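Local coordinates for protein 6-carboxyhexanoate--CoA ligase (Aquifex aeolicus, PDB 5TVA) that belongs to the BioW family of acyl-CoA ligases and holds coenzyme A and adenosine monophosphate in its pocket, at residues Arg22-Lys25 with Lys26-Glu30; Glu154-Thr157 with Leu158-Asp162; Leu164-Thr167 with Phe168-Phe172. All coordinates share one frame; numbering follows the deposited sequence.

Contact 1: Arg22-Lys25 with Lys26-Glu30; sequences RIVK and KEELE
This is a local strand-to-helix turn at the surface, where Val24 and Lys25 of strand 15-25 meet Glu27, Glu28 and Leu29 at the entry to helix 29-37. A hydrogen bond joins the two sides of the turn: Glu28 N donates to Lys25 O over 2.8 Å, with 158° at the hydrogen. The donor stands above the carbonyl plane, 47° out of it. Val24 turns its side chain toward the helix entry. Its CG2 methyl comes to 3.7 Å from the carbonyl O of Glu28, while Val24 CB lies 3.8 Å from Glu28 OE1, the two side chains crossing at a slant. Valine suits this place, being beta-branched and common in strands, and its short side chain just meets the helix entry.

Glu28 is the N-cap residue of helix 29-37, and the bond from its own N to Lys25 O ties the helix start back to the strand. A second backbone bond, Leu29 N to Lys26 O, belongs to the same turn. Lys25 and Glu27 run side by side and point the same way. Glu27 CG sits between its backbone N and carbonyl carbon (chi1 54°), and with the bend at chi2 the carboxylate is carried alongside the lysine chain, where Glu27 OE1 is 3.7 Å from Lys25 CB. Lys25 NZ and Glu27 OE2 remain 5.3 Å apart, so any attraction between these charges would act through space, without direct contact. Exposed positions such as these accept charged residues readily. Leu29 also lies against Phe4 and Val6 of strand 3-12, an apolar contact between helix and sheet.

Contact 2: Glu154-Thr157 with Leu158-Asp162; sequences EGYT and LRTVD
An N-cap opens helix 158-173 here, with Thr157 as the capping residue. Its OG1 accepts a hydrogen bond from Thr160 N at 3.3 Å, a long but fairly straight bond with 160° at the hydrogen. With chi1 at 71°, OG1 lies between the backbone N and the carbonyl carbon of Thr157, a placing that turns the oxygen over the first helical turn. Threonine suits the post because its hydroxyl can take up an N-H that has no carbonyl one turn earlier in the helix. The main chain adds the first regular helical bond, Val161 N to Thr157 O at 3.0 Å. Val161 CG2 rests 3.4 Å from the same Thr157 O.

Just before the cap, Tyr156 CB meets the methyl of Thr160, CG2, at 3.7 Å, and that methyl approaches the ring obliquely. Thr160 thus gives its carbon branch to the tyrosine while its backbone N serves the cap. Gly155, with positive phi (96°), completes a Schellman motif that ends helix 144-153, an angle at which a CB would jam against the preceding carbonyl O. Arg159 points its guanidinium toward AMP, making a long, weak ion pair, and makes a cation-pi contact with Tyr187. Leu158 and Val161 pack on Thr148 of helix 144-153, so the turn joins two helices lying against each other.

Contact 3: Leu164-Thr167 with Phe168-Phe172; sequences LALT and FKNLF
Four consecutive i to i+4 backbone hydrogen bonds carry helix 158-173 through this stretch: Phe168 N to Leu164 O, Lys169 N to Ala165 O, Asn170 N to Leu166 O, and Leu171 N to Thr167 O. The shortest and straightest is Leu171 N to Thr167 O, at 2.9 Å and 176°. The longest is Lys169 N to Ala165 O, at 3.3 Å. Leu166 and Asn170, one turn apart, make the main side-chain meeting. Leu166 CG lies anti to the backbone N (chi1 -179°), and the near-eclipsed chi2 (-13°) turns CD1 toward Asn170, 3.4 Å from its ND2; the two side chains pass at a slant. The amide carbon, Asn170 CG, also lies 3.3 Å from Leu166 O. Further round the helix, Leu171 CG sits 3.3 Å from Thr167 O.

All of these residues are buried, which favours leucine, alanine and phenylalanine on the faces toward the sheets: Ala165 and Phe168 touch Ile238, and Phe168 also meets the ring of Phe61. Leu166 touches both coenzyme A and AMP, forming part of the apolar lining of the pocket.

Polar groups placed so deep need partners. The Asn170 amide finds them in Thr136 OG1 at its OD1 and Glu178 OE1 at its ND2, bonds that fix which way round the amide sits. Thr167 OG1 bonds to Ala163 O. Lys169 NZ is gripped by the carbonyls of Cys230, Lys234 and Ile137, and their partial negative charge would favour the protonated amine despite its burial.

Contacts 2 and 3 belong to one helix, 158-173: contact 2 caps its start and contact 3 forms its buried later turns, their centres about 15 Å apart. Both reach the ligands. The side chain of Arg159 comes from contact 2 to about 3 Å from AMP and about 4 Å from coenzyme A, whereas Leu166 of contact 3 lies about 3 Å from coenzyme A and about 4 Å from AMP. Contact 1 touches neither: its nearest atoms are about 5 Å from contact 2 and about 8 Å from contact 3, and the side chain of Val24 is about 13 Å from coenzyme A. Arg144 forms a salt bridge with Asp162 of contact 2 and also lies near the like-charged Arg22 of contact 1.

Contact 1: Arg22-Lys25 with Lys26-Glu30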
loop_
_atom_site.group_PDB
_atom_site.type_symbol
_atom_site.label_atom_id
_atom_site.label_comp_id
_atom_site.label_asym_id
_atom_site.label_seq_id
_atom_site.Cartn_x
_atom_site.Cartn_y
_atom_site.Cartn_z
ATOM N N ARG A 22 12.360 -6.555 -3.062
ATOM C CA ARG A 22 13.497 -6.311 -2.186
ATOM C C ARG A 22 14.558 -5.526 -2.953
ATOM O O ARG A 22 14.799 -5.785 -4.135
ATOM C CB ARG A 22 14.102 -7.633 -1.677
ATOM C CG ARG A 22 13.097 -8.514 -0.945
ATOM C CD ARG A 22 12.887 -8.064 0.498
ATOM N NE ARG A 22 11.930 -8.953 1.178
ATOM C CZ ARG A 22 10.613 -8.762 1.194
ATOM N NH1 ARG A 22 10.082 -7.690 0.601
ATOM N NH2 ARG A 22 9.827 -9.623 1.824
ATOM N N ILE A 23 15.207 -4.583 -2.278
ATOM C CA ILE A 23 16.272 -3.787 -2.872
ATOM C C ILE A 23 17.473 -3.961 -1.968
ATOM O O ILE A 23 17.444 -3.525 -0.814
ATOM C CB ILE A 23 15.895 -2.301 -2.996
ATOM C CG1 ILE A 23 14.555 -2.159 -3.696
ATOM C CG2 ILE A 23 16.990 -1.539 -3.700
ATOM C CD1 ILE A 23 14.030 -0.746 -3.715
ATOM N N VAL A 24 18.528 -4.596 -2.479
ATOM C CA VAL A 24 19.622 -5.058 -1.634
ATOM C C VAL A 24 20.950 -4.916 -2.371
ATOM O O VAL A 24 21.002 -4.771 -3.599
ATOM C CB VAL A 24 19.426 -6.532 -1.185
ATOM C CG1 VAL A 24 18.107 -6.703 -0.435
ATOM C CG2 VAL A 24 19.479 -7.486 -2.377
ATOM N N LYS A 25 22.028 -4.986 -1.577
ATOM C CA LYS A 25 23.387 -5.112 -2.094
ATOM C C LYS A 25 23.584 -6.467 -2.766
ATOM O O LYS A 25 22.925 -7.450 -2.421
ATOM C CB LYS A 25 24.404 -4.967 -0.956
ATOM C CG LYS A 25 24.560 -3.559 -0.421
ATOM C CD LYS A 25 25.319 -3.544 0.912
ATOM C CE LYS A 25 25.601 -2.110 1.356
ATOM N NZ LYS A 25 25.705 -1.971 2.835
ATOM N N LYS A 26 24.534 -6.521 -3.709
ATOM C CA LYS A 26 24.771 -7.752 -4.464
ATOM C C LYS A 26 25.056 -8.934 -3.547
ATOM O O LYS A 26 24.662 -10.067 -3.846
ATOM C CB LYS A 26 25.931 -7.574 -5.447
ATOM C CG LYS A 26 26.400 -8.894 -6.085
ATOM C CD LYS A 26 27.259 -8.665 -7.323
ATOM C CE LYS A 26 27.409 -9.948 -8.138
ATOM N NZ LYS A 26 26.112 -10.436 -8.733
ATOM N N GLU A 27 25.732 -8.697 -2.423
ATOM C CA GLU A 27 26.069 -9.809 -1.538
ATOM C C GLU A 27 24.857 -10.365 -0.794
ATOM O O GLU A 27 24.994 -11.355 -0.068
ATOM C CB GLU A 27 27.148 -9.380 -0.541
ATOM C CG GLU A 27 26.799 -8.136 0.244
ATOM C CD GLU A 27 27.582 -6.912 -0.182
ATOM O OE1 GLU A 27 27.702 -6.643 -1.409
ATOM O OE2 GLU A 27 28.066 -6.206 0.730
ATOM N N GLU A 28 23.680 -9.757 -0.945
ATOM C CA GLU A 28 22.440 -10.329 -0.436
ATOM C C GLU A 28 21.427 -10.580 -1.548
ATOM O O GLU A 28 20.261 -10.900 -1.261
ATOM C CB GLU A 28 21.829 -9.438 0.646
ATOM C CG GLU A 28 22.866 -8.852 1.577
ATOM C CD GLU A 28 22.406 -7.565 2.238
ATOM O OE1 GLU A 28 21.196 -7.242 2.148
ATOM O OE2 GLU A 28 23.263 -6.867 2.838
ATOM N N LEU A 29 21.848 -10.453 -2.805
ATOM C CA LEU A 29 20.961 -10.711 -3.932
ATOM C C LEU A 29 20.358 -12.113 -3.863
ATOM O O LEU A 29 19.135 -12.280 -3.917
ATOM C CB LEU A 29 21.743 -10.526 -5.227
ATOM C CG LEU A 29 20.962 -10.592 -6.523
ATOM C CD1 LEU A 29 19.689 -9.802 -6.349
ATOM C CD2 LEU A 29 21.823 -9.981 -7.638
ATOM N N GLU A 30 21.217 -13.138 -3.773
ATOM C CA GLU A 30 20.749 -14.521 -3.757
ATOM C C GLU A 30 19.801 -14.768 -2.590
ATOM O O GLU A 30 18.757 -15.423 -2.742
ATOM C CB GLU A 30 21.946 -15.479 -3.694
ATOM C CG GLU A 30 21.556 -16.951 -3.555
ATOM C CD GLU A 30 22.741 -17.846 -3.231
ATOM O OE1 GLU A 30 23.452 -18.268 -4.161
ATOM O OE2 GLU A 30 22.976 -18.129 -2.031
#

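Contact 2: Glu154-Thr157 with Leu158-Asp162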
loop_
_atom_site.group_PDB
_atom_site.type_symbol
_atom_site.label_atom_id
_atom_site.label_comp_id
_atom_site.label_asym_id
_atom_site.label_seq_id
_atom_site.Cartn_x
_atom_site.Cartn_y
_atom_site.Cartn_z
ATOM N N GLU A 154 7.314 -5.382 18.866
ATOM C CA GLU A 154 6.350 -4.411 19.362
ATOM C C GLU A 154 4.910 -4.864 19.155
ATOM O O GLU A 154 3.992 -4.144 19.564
ATOM C CB GLU A 154 6.585 -3.056 18.703
ATOM C CG GLU A 154 7.891 -2.367 19.138
ATOM C CD GLU A 154 8.247 -1.197 18.224
ATOM O OE1 GLU A 154 7.454 -0.907 17.308
ATOM O OE2 GLU A 154 9.323 -0.577 18.401
ATOM N N GLY A 155 4.685 -6.040 18.561
ATOM C CA GLY A 155 3.339 -6.548 18.338
ATOM C C GLY A 155 2.728 -6.286 16.966
ATOM O O GLY A 155 1.541 -6.598 16.756
ATOM N N TYR A 156 3.489 -5.753 16.019
ATOM C CA TYR A 156 2.956 -5.610 14.671
ATOM C C TYR A 156 3.215 -6.874 13.842
ATOM O O TYR A 156 4.213 -7.579 14.032
ATOM C CB TYR A 156 3.558 -4.368 14.014
ATOM C CG TYR A 156 3.277 -3.116 14.818
ATOM C CD1 TYR A 156 1.988 -2.623 14.923
ATOM C CD2 TYR A 156 4.297 -2.429 15.474
ATOM C CE1 TYR A 156 1.715 -1.471 15.659
ATOM C CE2 TYR A 156 4.035 -1.274 16.217
ATOM C CZ TYR A 156 2.737 -0.804 16.299
ATOM O OH TYR A 156 2.445 0.339 17.013
ATOM N N THR A 157 2.284 -7.167 12.933
ATOM C CA THR A 157 2.366 -8.327 12.051
ATOM C C THR A 157 3.239 -8.047 10.814
ATOM O O THR A 157 3.620 -6.905 10.519
ATOM C CB THR A 157 0.971 -8.732 11.603
ATOM O OG1 THR A 157 0.483 -7.742 10.694
ATOM C CG2 THR A 157 0.031 -8.809 12.827
ATOM N N LEU A 158 3.548 -9.122 10.077
ATOM C CA LEU A 158 4.313 -8.980 8.838
ATOM C C LEU A 158 3.555 -8.161 7.794
ATOM O O LEU A 158 4.177 -7.467 6.984
ATOM C CB LEU A 158 4.680 -10.360 8.271
ATOM C CG LEU A 158 5.751 -11.155 9.036
ATOM C CD1 LEU A 158 6.071 -12.483 8.345
ATOM C CD2 LEU A 158 7.019 -10.320 9.205
ATOM N N ARG A 159 2.222 -8.217 7.794
ATOM C CA ARG A 159 1.472 -7.345 6.894
ATOM C C ARG A 159 1.671 -5.884 7.265
ATOM O O ARG A 159 1.791 -5.018 6.383
ATOM C CB ARG A 159 -0.008 -7.711 6.897
ATOM C CG ARG A 159 -0.219 -9.143 6.531
ATOM C CD ARG A 159 -1.605 -9.399 6.011
ATOM N NE ARG A 159 -1.777 -8.828 4.684
ATOM C CZ ARG A 159 -2.432 -9.432 3.696
ATOM N NH1 ARG A 159 -2.948 -10.645 3.897
ATOM N NH2 ARG A 159 -2.551 -8.833 2.513
ATOM N N THR A 160 1.748 -5.594 8.566
ATOM C CA THR A 160 2.058 -4.237 8.990
ATOM C C THR A 160 3.428 -3.810 8.487
ATOM O O THR A 160 3.594 -2.701 7.956
ATOM C CB THR A 160 1.977 -4.127 10.512
ATOM O OG1 THR A 160 0.651 -4.453 10.911
ATOM C CG2 THR A 160 2.292 -2.703 10.953
ATOM N N VAL A 161 4.424 -4.684 8.638
ATOM C CA VAL A 161 5.767 -4.359 8.165
ATOM C C VAL A 161 5.730 -3.957 6.697
ATOM O O VAL A 161 6.328 -2.949 6.302
ATOM C CB VAL A 161 6.719 -5.545 8.415
ATOM C CG1 VAL A 161 8.084 -5.287 7.800
ATOM C CG2 VAL A 161 6.838 -5.819 9.934
ATOM N N ASP A 162 4.996 -4.718 5.875
ATOM C CA ASP A 162 4.953 -4.469 4.433
ATOM C C ASP A 162 4.162 -3.206 4.101
ATOM O O ASP A 162 4.612 -2.381 3.298
ATOM C CB ASP A 162 4.329 -5.663 3.716
ATOM C CG ASP A 162 5.263 -6.841 3.622
ATOM O OD1 ASP A 162 6.485 -6.667 3.862
ATOM O OD2 ASP A 162 4.750 -7.947 3.325
#

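Contact 3: Leu164-Thr167 with Phe168-Phe172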
loop_
_atom_site.group_PDB
_atom_site.type_symbol
_atom_site.label_atom_id
_atom_site.label_comp_id
_atom_site.label_asym_id
_atom_site.label_seq_id
_atom_site.Cartn_x
_atom_site.Cartn_y
_atom_site.Cartn_z
ATOM N N LEU A 164 3.434 -0.585 5.979
ATOM C CA LEU A 164 4.098 0.635 6.434
ATOM C C LEU A 164 5.076 1.152 5.387
ATOM O O LEU A 164 5.087 2.345 5.074
ATOM C CB LEU A 164 4.828 0.402 7.757
ATOM C CG LEU A 164 4.020 0.692 9.023
ATOM C CD1 LEU A 164 4.659 0.059 10.259
ATOM C CD2 LEU A 164 3.864 2.207 9.199
ATOM N N ALA A 165 5.937 0.275 4.865
ATOM C CA ALA A 165 6.933 0.742 3.908
ATOM C C ALA A 165 6.254 1.312 2.673
ATOM O O ALA A 165 6.718 2.306 2.110
ATOM C CB ALA A 165 7.891 -0.390 3.531
ATOM N N LEU A 166 5.123 0.717 2.273
ATOM C CA LEU A 166 4.385 1.155 1.090
ATOM C C LEU A 166 3.728 2.529 1.295
ATOM O O LEU A 166 3.814 3.393 0.412
ATOM C CB LEU A 166 3.347 0.086 0.733
ATOM C CG LEU A 166 2.325 0.025 -0.426
ATOM C CD1 LEU A 166 2.115 1.285 -1.181
ATOM C CD2 LEU A 166 2.649 -1.101 -1.403
ATOM N N THR A 167 3.025 2.743 2.426
ATOM C CA THR A 167 2.451 4.065 2.692
ATOM C C THR A 167 3.513 5.115 2.817
ATOM O O THR A 167 3.281 6.282 2.481
ATOM C CB THR A 167 1.673 4.161 3.999
ATOM O OG1 THR A 167 2.129 3.197 4.972
ATOM C CG2 THR A 167 0.259 4.141 3.769
ATOM N N PHE A 168 4.626 4.767 3.451
ATOM C CA PHE A 168 5.561 5.836 3.702
ATOM C C PHE A 168 6.111 6.357 2.390
ATOM O O PHE A 168 6.293 7.573 2.243
ATOM C CB PHE A 168 6.675 5.404 4.642
ATOM C CG PHE A 168 7.516 6.549 5.070
ATOM C CD1 PHE A 168 7.011 7.482 5.964
ATOM C CD2 PHE A 168 8.775 6.752 4.521
ATOM C CE1 PHE A 168 7.766 8.584 6.342
ATOM C CE2 PHE A 168 9.529 7.847 4.892
ATOM C CZ PHE A 168 9.028 8.764 5.806
ATOM N N LYS A 169 6.323 5.459 1.412
ATOM C CA LYS A 169 6.718 5.907 0.084
ATOM C C LYS A 169 5.638 6.779 -0.541
ATOM O O LYS A 169 5.946 7.831 -1.105
ATOM C CB LYS A 169 7.040 4.723 -0.829
ATOM C CG LYS A 169 8.142 5.062 -1.861
ATOM C CD LYS A 169 7.719 4.803 -3.303
ATOM C CE LYS A 169 8.878 5.077 -4.246
ATOM N NZ LYS A 169 8.563 4.738 -5.663
ATOM N N ASN A 170 4.371 6.349 -0.457
ATOM C CA ASN A 170 3.272 7.146 -0.994
ATOM C C ASN A 170 3.310 8.565 -0.437
ATOM O O ASN A 170 3.335 9.540 -1.194
ATOM C CB ASN A 170 1.926 6.487 -0.682
ATOM C CG ASN A 170 1.735 5.176 -1.421
ATOM O OD1 ASN A 170 2.467 4.873 -2.356
ATOM N ND2 ASN A 170 0.748 4.387 -0.996
ATOM N N LEU A 171 3.370 8.691 0.890
ATOM C CA LEU A 171 3.421 10.012 1.515
ATOM C C LEU A 171 4.685 10.771 1.127
ATOM O O LEU A 171 4.642 11.989 0.933
ATOM C CB LEU A 171 3.323 9.890 3.035
ATOM C CG LEU A 171 2.064 9.184 3.543
ATOM C CD1 LEU A 171 2.075 9.094 5.079
ATOM C CD2 LEU A 171 0.810 9.889 3.019
ATOM N N PHE A 172 5.818 10.077 1.011
ATOM C CA PHE A 172 7.028 10.758 0.571
ATOM C C PHE A 172 6.889 11.264 -0.865
ATOM O O PHE A 172 7.423 12.330 -1.204
ATOM C CB PHE A 172 8.231 9.828 0.707
ATOM C CG PHE A 172 9.474 10.351 0.061
ATOM C CD1 PHE A 172 10.291 11.250 0.733
ATOM C CD2 PHE A 172 9.831 9.953 -1.234
ATOM C CE1 PHE A 172 11.449 11.747 0.120
ATOM C CE2 PHE A 172 10.986 10.454 -1.856
ATOM C CZ PHE A 172 11.798 11.343 -1.176
#